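Local coordinates for protein acyl-CoA dehydrogenase FadE3 (Mycobacterium smegmatis, PDB 4IV6) that belongs to the acyl-CoA dehydrogenase family of flavoproteins and carries dihydroflavine-adenine dinucleotide in a four-chain assembly, at residues A65-E77 against R299-A311. Sequence-based numbering, arbitrary orientation.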
loop_
_atom_site.group_PDB
_atom_site.type_symbol
_atom_site.label_atom_id
_atom_site.label_comp_id
_atom_site.label_asym_id
_atom_site.label_seq_id
_atom_site.Cartn_x
_atom_site.Cartn_y
_atom_site.Cartn_z
ATOM N N ALA B 65 1.020 -20.312 36.065
ATOM C CA ALA B 65 1.300 -19.751 34.757
ATOM C C ALA B 65 0.111 -19.987 33.796
ATOM O O ALA B 65 -0.105 -21.152 33.411
ATOM C CB ALA B 65 2.548 -20.421 34.185
ATOM N N VAL B 66 -0.619 -18.928 33.378
ATOM C CA VAL B 66 -1.705 -19.129 32.411
ATOM C C VAL B 66 -1.119 -19.598 31.057
ATOM O O VAL B 66 0.078 -19.444 30.789
ATOM C CB VAL B 66 -2.591 -17.880 32.216
ATOM C CG1 VAL B 66 -3.252 -17.442 33.540
ATOM C CG2 VAL B 66 -1.814 -16.721 31.602
ATOM N N SER B 67 -1.949 -20.194 30.216
ATOM C CA SER B 67 -1.497 -20.561 28.888
ATOM C C SER B 67 -1.100 -19.288 28.096
ATOM O O SER B 67 -1.531 -18.182 28.410
ATOM C CB SER B 67 -2.619 -21.301 28.162
ATOM O OG SER B 67 -3.674 -20.407 27.809
ATOM N N MET B 68 -0.299 -19.461 27.058
ATOM C CA MET B 68 0.078 -18.351 26.207
ATOM C C MET B 68 -1.127 -17.754 25.467
ATOM O O MET B 68 -1.218 -16.536 25.370
ATOM C CB MET B 68 1.179 -18.732 25.236
ATOM C CG MET B 68 1.682 -17.559 24.372
ATOM S SD MET B 68 2.289 -16.118 25.288
ATOM C CE MET B 68 3.858 -16.767 25.807
ATOM N N PRO B 69 -2.059 -18.580 24.968
ATOM C CA PRO B 69 -3.254 -17.946 24.404
ATOM C C PRO B 69 -3.999 -17.063 25.413
ATOM O O PRO B 69 -4.509 -16.003 25.053
ATOM C CB PRO B 69 -4.095 -19.134 23.934
ATOM C CG PRO B 69 -3.065 -20.170 23.604
ATOM C CD PRO B 69 -2.028 -20.023 24.680
ATOM N N CYS B 70 -4.009 -17.444 26.680
ATOM C CA CYS B 70 -4.667 -16.614 27.695
ATOM C C CYS B 70 -3.841 -15.358 27.916
ATOM O O CYS B 70 -4.379 -14.249 27.984
ATOM C CB CYS B 70 -4.826 -17.374 29.018
ATOM S SG CYS B 70 -5.388 -16.333 30.394
ATOM N N TYR B 71 -2.533 -15.528 28.002
ATOM C CA TYR B 71 -1.636 -14.404 28.257
ATOM C C TYR B 71 -1.808 -13.297 27.178
ATOM O O TYR B 71 -1.931 -12.103 27.498
ATOM C CB TYR B 71 -0.178 -14.875 28.317
ATOM C CG TYR B 71 0.771 -13.712 28.511
ATOM C CD1 TYR B 71 0.965 -13.148 29.763
ATOM C CD2 TYR B 71 1.428 -13.156 27.436
ATOM C CE1 TYR B 71 1.786 -12.058 29.939
ATOM C CE2 TYR B 71 2.278 -12.084 27.605
ATOM C CZ TYR B 71 2.455 -11.521 28.834
ATOM O OH TYR B 71 3.297 -10.434 28.979
ATOM N N VAL B 72 -1.827 -13.695 25.909
ATOM C CA VAL B 72 -1.934 -12.698 24.834
ATOM C C VAL B 72 -3.276 -11.982 24.882
ATOM O O VAL B 72 -3.353 -10.792 24.609
ATOM C CB VAL B 72 -1.590 -13.268 23.444
ATOM C CG1 VAL B 72 -0.182 -13.861 23.459
ATOM C CG2 VAL B 72 -2.572 -14.317 22.997
ATOM N N GLN B 73 -4.329 -12.700 25.257
ATOM C CA GLN B 73 -5.622 -12.071 25.395
ATOM C C GLN B 73 -5.638 -11.076 26.560
ATOM O O GLN B 73 -6.253 -10.024 26.456
ATOM C CB GLN B 73 -6.724 -13.104 25.513
ATOM C CG GLN B 73 -6.964 -13.863 24.204
ATOM C CD GLN B 73 -7.915 -15.019 24.372
ATOM O OE1 GLN B 73 -7.557 -16.190 24.167
ATOM N NE2 GLN B 73 -9.115 -14.713 24.785
ATOM N N VAL B 74 -4.935 -11.380 27.640
ATOM C CA VAL B 74 -4.859 -10.444 28.784
ATOM C C VAL B 74 -4.084 -9.204 28.370
ATOM O O VAL B 74 -4.502 -8.068 28.634
ATOM C CB VAL B 74 -4.214 -11.080 30.030
ATOM C CG1 VAL B 74 -3.928 -10.034 31.093
ATOM C CG2 VAL B 74 -5.098 -12.165 30.599
ATOM N N ALA B 75 -2.964 -9.418 27.702
ATOM C CA ALA B 75 -2.143 -8.294 27.236
ATOM C C ALA B 75 -2.920 -7.421 26.235
ATOM O O ALA B 75 -2.881 -6.188 26.298
ATOM C CB ALA B 75 -0.847 -8.815 26.634
ATOM N N GLU B 76 -3.699 -8.062 25.373
ATOM C CA GLU B 76 -4.481 -7.352 24.384
ATOM C C GLU B 76 -5.570 -6.496 25.067
ATOM O O GLU B 76 -5.775 -5.358 24.689
ATOM C CB GLU B 76 -5.107 -8.340 23.405
ATOM C CG GLU B 76 -6.023 -7.693 22.368
ATOM C CD GLU B 76 -6.739 -8.704 21.497
ATOM O OE1 GLU B 76 -7.752 -9.252 21.977
ATOM O OE2 GLU B 76 -6.303 -8.910 20.330
ATOM N N GLU B 77 -6.243 -7.049 26.083
ATOM C CA GLU B 77 -7.282 -6.322 26.790
ATOM C C GLU B 77 -6.721 -5.093 27.450
ATOM O O GLU B 77 -7.313 -4.016 27.376
ATOM C CB GLU B 77 -7.952 -7.166 27.864
ATOM C CG GLU B 77 -8.895 -8.246 27.360
ATOM C CD GLU B 77 -10.079 -7.756 26.540
ATOM O OE1 GLU B 77 -10.579 -6.595 26.697
ATOM O OE2 GLU B 77 -10.488 -8.584 25.698
ATOM N N ARG B 299 -5.395 -10.962 14.547
ATOM C CA ARG B 299 -5.705 -11.723 15.764
ATOM C C ARG B 299 -5.626 -13.235 15.491
ATOM O O ARG B 299 -5.185 -13.999 16.345
ATOM C CB ARG B 299 -7.066 -11.333 16.342
ATOM C CG ARG B 299 -7.163 -9.868 16.786
ATOM C CD ARG B 299 -8.475 -9.626 17.535
ATOM N NE ARG B 299 -8.358 -10.160 18.876
ATOM C CZ ARG B 299 -8.926 -11.271 19.354
ATOM N NH1 ARG B 299 -9.712 -12.009 18.602
ATOM N NH2 ARG B 299 -8.694 -11.637 20.624
ATOM N N SER B 300 -6.035 -13.662 14.294
ATOM C CA SER B 300 -5.982 -15.080 13.947
ATOM C C SER B 300 -4.546 -15.573 13.936
ATOM O O SER B 300 -4.223 -16.636 14.503
ATOM C CB SER B 300 -6.636 -15.376 12.596
ATOM O OG SER B 300 -8.030 -15.096 12.606
ATOM N N LEU B 301 -3.671 -14.780 13.335
ATOM C CA LEU B 301 -2.247 -15.084 13.311
ATOM C C LEU B 301 -1.662 -15.151 14.745
ATOM O O LEU B 301 -1.017 -16.138 15.124
ATOM C CB LEU B 301 -1.504 -14.062 12.426
ATOM C CG LEU B 301 -0.070 -14.382 11.969
ATOM C CD1 LEU B 301 0.435 -13.288 11.029
ATOM C CD2 LEU B 301 0.876 -14.496 13.131
ATOM N N LEU B 302 -1.958 -14.137 15.544
ATOM C CA LEU B 302 -1.530 -14.079 16.938
ATOM C C LEU B 302 -1.946 -15.317 17.763
ATOM O O LEU B 302 -1.123 -15.915 18.473
ATOM C CB LEU B 302 -2.036 -12.794 17.583
ATOM C CG LEU B 302 -1.808 -12.647 19.089
ATOM C CD1 LEU B 302 -0.340 -12.606 19.430
ATOM C CD2 LEU B 302 -2.538 -11.410 19.602
ATOM N N LEU B 303 -3.216 -15.702 17.648
ATOM C CA LEU B 303 -3.733 -16.808 18.427
ATOM C C LEU B 303 -3.107 -18.109 17.917
ATOM O O LEU B 303 -2.756 -18.970 18.723
ATOM C CB LEU B 303 -5.278 -16.843 18.411
ATOM C CG LEU B 303 -5.870 -15.634 19.166
ATOM C CD1 LEU B 303 -7.359 -15.562 18.900
ATOM C CD2 LEU B 303 -5.627 -15.680 20.676
ATOM N N SER B 304 -2.917 -18.227 16.597
ATOM C CA SER B 304 -2.208 -19.401 16.043
ATOM C C SER B 304 -0.795 -19.519 16.603
ATOM O O SER B 304 -0.368 -20.597 17.080
ATOM C CB SER B 304 -2.170 -19.349 14.503
ATOM O OG SER B 304 -1.266 -20.323 14.015
ATOM N N ALA B 305 -0.057 -18.414 16.576
ATOM C CA ALA B 305 1.289 -18.422 17.132
ATOM C C ALA B 305 1.302 -18.695 18.633
ATOM O O ALA B 305 2.159 -19.435 19.091
ATOM C CB ALA B 305 2.042 -17.148 16.793
ATOM N N ALA B 306 0.339 -18.160 19.398
ATOM C CA ALA B 306 0.277 -18.455 20.821
ATOM C C ALA B 306 0.031 -19.943 21.103
ATOM O O ALA B 306 0.607 -20.498 22.028
ATOM C CB ALA B 306 -0.787 -17.625 21.495
ATOM N N GLU B 307 -0.859 -20.575 20.337
ATOM C CA GLU B 307 -1.129 -21.994 20.516
ATOM C C GLU B 307 0.109 -22.815 20.183
ATOM O O GLU B 307 0.406 -23.781 20.878
ATOM C CB GLU B 307 -2.269 -22.469 19.615
ATOM C CG GLU B 307 -3.633 -21.930 19.984
ATOM C CD GLU B 307 -4.245 -22.573 21.233
ATOM O OE1 GLU B 307 -3.596 -23.478 21.871
ATOM O OE2 GLU B 307 -5.391 -22.149 21.561
ATOM N N LYS B 308 0.831 -22.461 19.120
ATOM C CA LYS B 308 2.076 -23.193 18.789
ATOM C C LYS B 308 3.075 -23.123 19.941
ATOM O O LYS B 308 3.701 -24.130 20.299
ATOM C CB LYS B 308 2.760 -22.662 17.538
ATOM C CG LYS B 308 2.108 -23.046 16.233
ATOM C CD LYS B 308 2.843 -22.379 15.081
ATOM C CE LYS B 308 2.051 -22.417 13.776
ATOM N NZ LYS B 308 1.763 -23.806 13.372
ATOM N N PHE B 309 3.227 -21.923 20.509
ATOM C CA PHE B 309 4.104 -21.722 21.662
ATOM C C PHE B 309 3.722 -22.743 22.716
ATOM O O PHE B 309 4.571 -23.433 23.238
ATOM C CB PHE B 309 3.961 -20.300 22.214
ATOM C CG PHE B 309 4.786 -20.026 23.450
ATOM C CD1 PHE B 309 4.331 -20.394 24.712
ATOM C CD2 PHE B 309 6.005 -19.371 23.352
ATOM C CE1 PHE B 309 5.096 -20.132 25.857
ATOM C CE2 PHE B 309 6.756 -19.110 24.487
ATOM C CZ PHE B 309 6.305 -19.498 25.735
ATOM N N ASP B 310 2.429 -22.810 23.007
ATOM C CA ASP B 310 1.910 -23.572 24.124
ATOM C C ASP B 310 1.920 -25.073 23.867
ATOM O O ASP B 310 2.074 -25.851 24.800
ATOM C CB ASP B 310 0.479 -23.127 24.429
ATOM C CG ASP B 310 0.284 -22.802 25.868
ATOM O OD1 ASP B 310 1.108 -22.025 26.431
ATOM O OD2 ASP B 310 -0.673 -23.369 26.437
ATOM N N ALA B 311 1.758 -25.470 22.603
ATOM C CA ALA B 311 1.806 -26.875 22.224
ATOM C C ALA B 311 3.248 -27.382 22.219
ATOM O O ALA B 311 3.485 -28.548 21.968
ATOM C CB ALA B 311 1.170 -27.075 20.856
#
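With CG swung opposite the backbone N in Met-68 (chi1 -176°) and likewise in Phe-309, the two side chains meet between the helices; bends at chi2 and chi3 then bring Met-68 CE over the middle of the Phe-309 ring, 3.6 Å from its centroid. This CH-pi contact, with the sulfur farther above the same ring, is a Met-aromatic pair, and unbranched, pliable methionine suits the fit. At the first turn of helix 68-81, Met-68 N donates an almost straight bond to Asp-310 OD1 (3.0 Å), reaching it from above the carboxylate plane. Ser-67, the N-cap, takes the N-H of Cys-70 on its OG, so two early amides of the helix are satisfied by side chains. Pro-69 has no N-H to give, which costs nothing in the first turn of the helix; it crosses the carboxylate end of Glu-307 and lies beside Ala-306, whose small methyl lets the backbones close to 5.1 Å between the CA atoms of Pro-69 and Ala-306. Val-72 CG2 reaches that methyl at 4.0 Å and also meets Leu-303 CD2. One turn after Val-72, Glu-76 is gripped side-on by Arg-299: NE to OE2 at 2.8 Å and NH2 to OE1 at 2.9 Å, both on the syn side, with the planes 42° apart. Thr-254 and Arg-258 of helix 234-270 also bind this buried carboxylate, which probably favours its charged form. Helices 68-77 and 299-310 run roughly antiparallel (141°), 8.5 Å apart at the closest approach of their axes, joining the N-terminal and C-terminal helical regions of the acyl-CoA dehydrogenase fold.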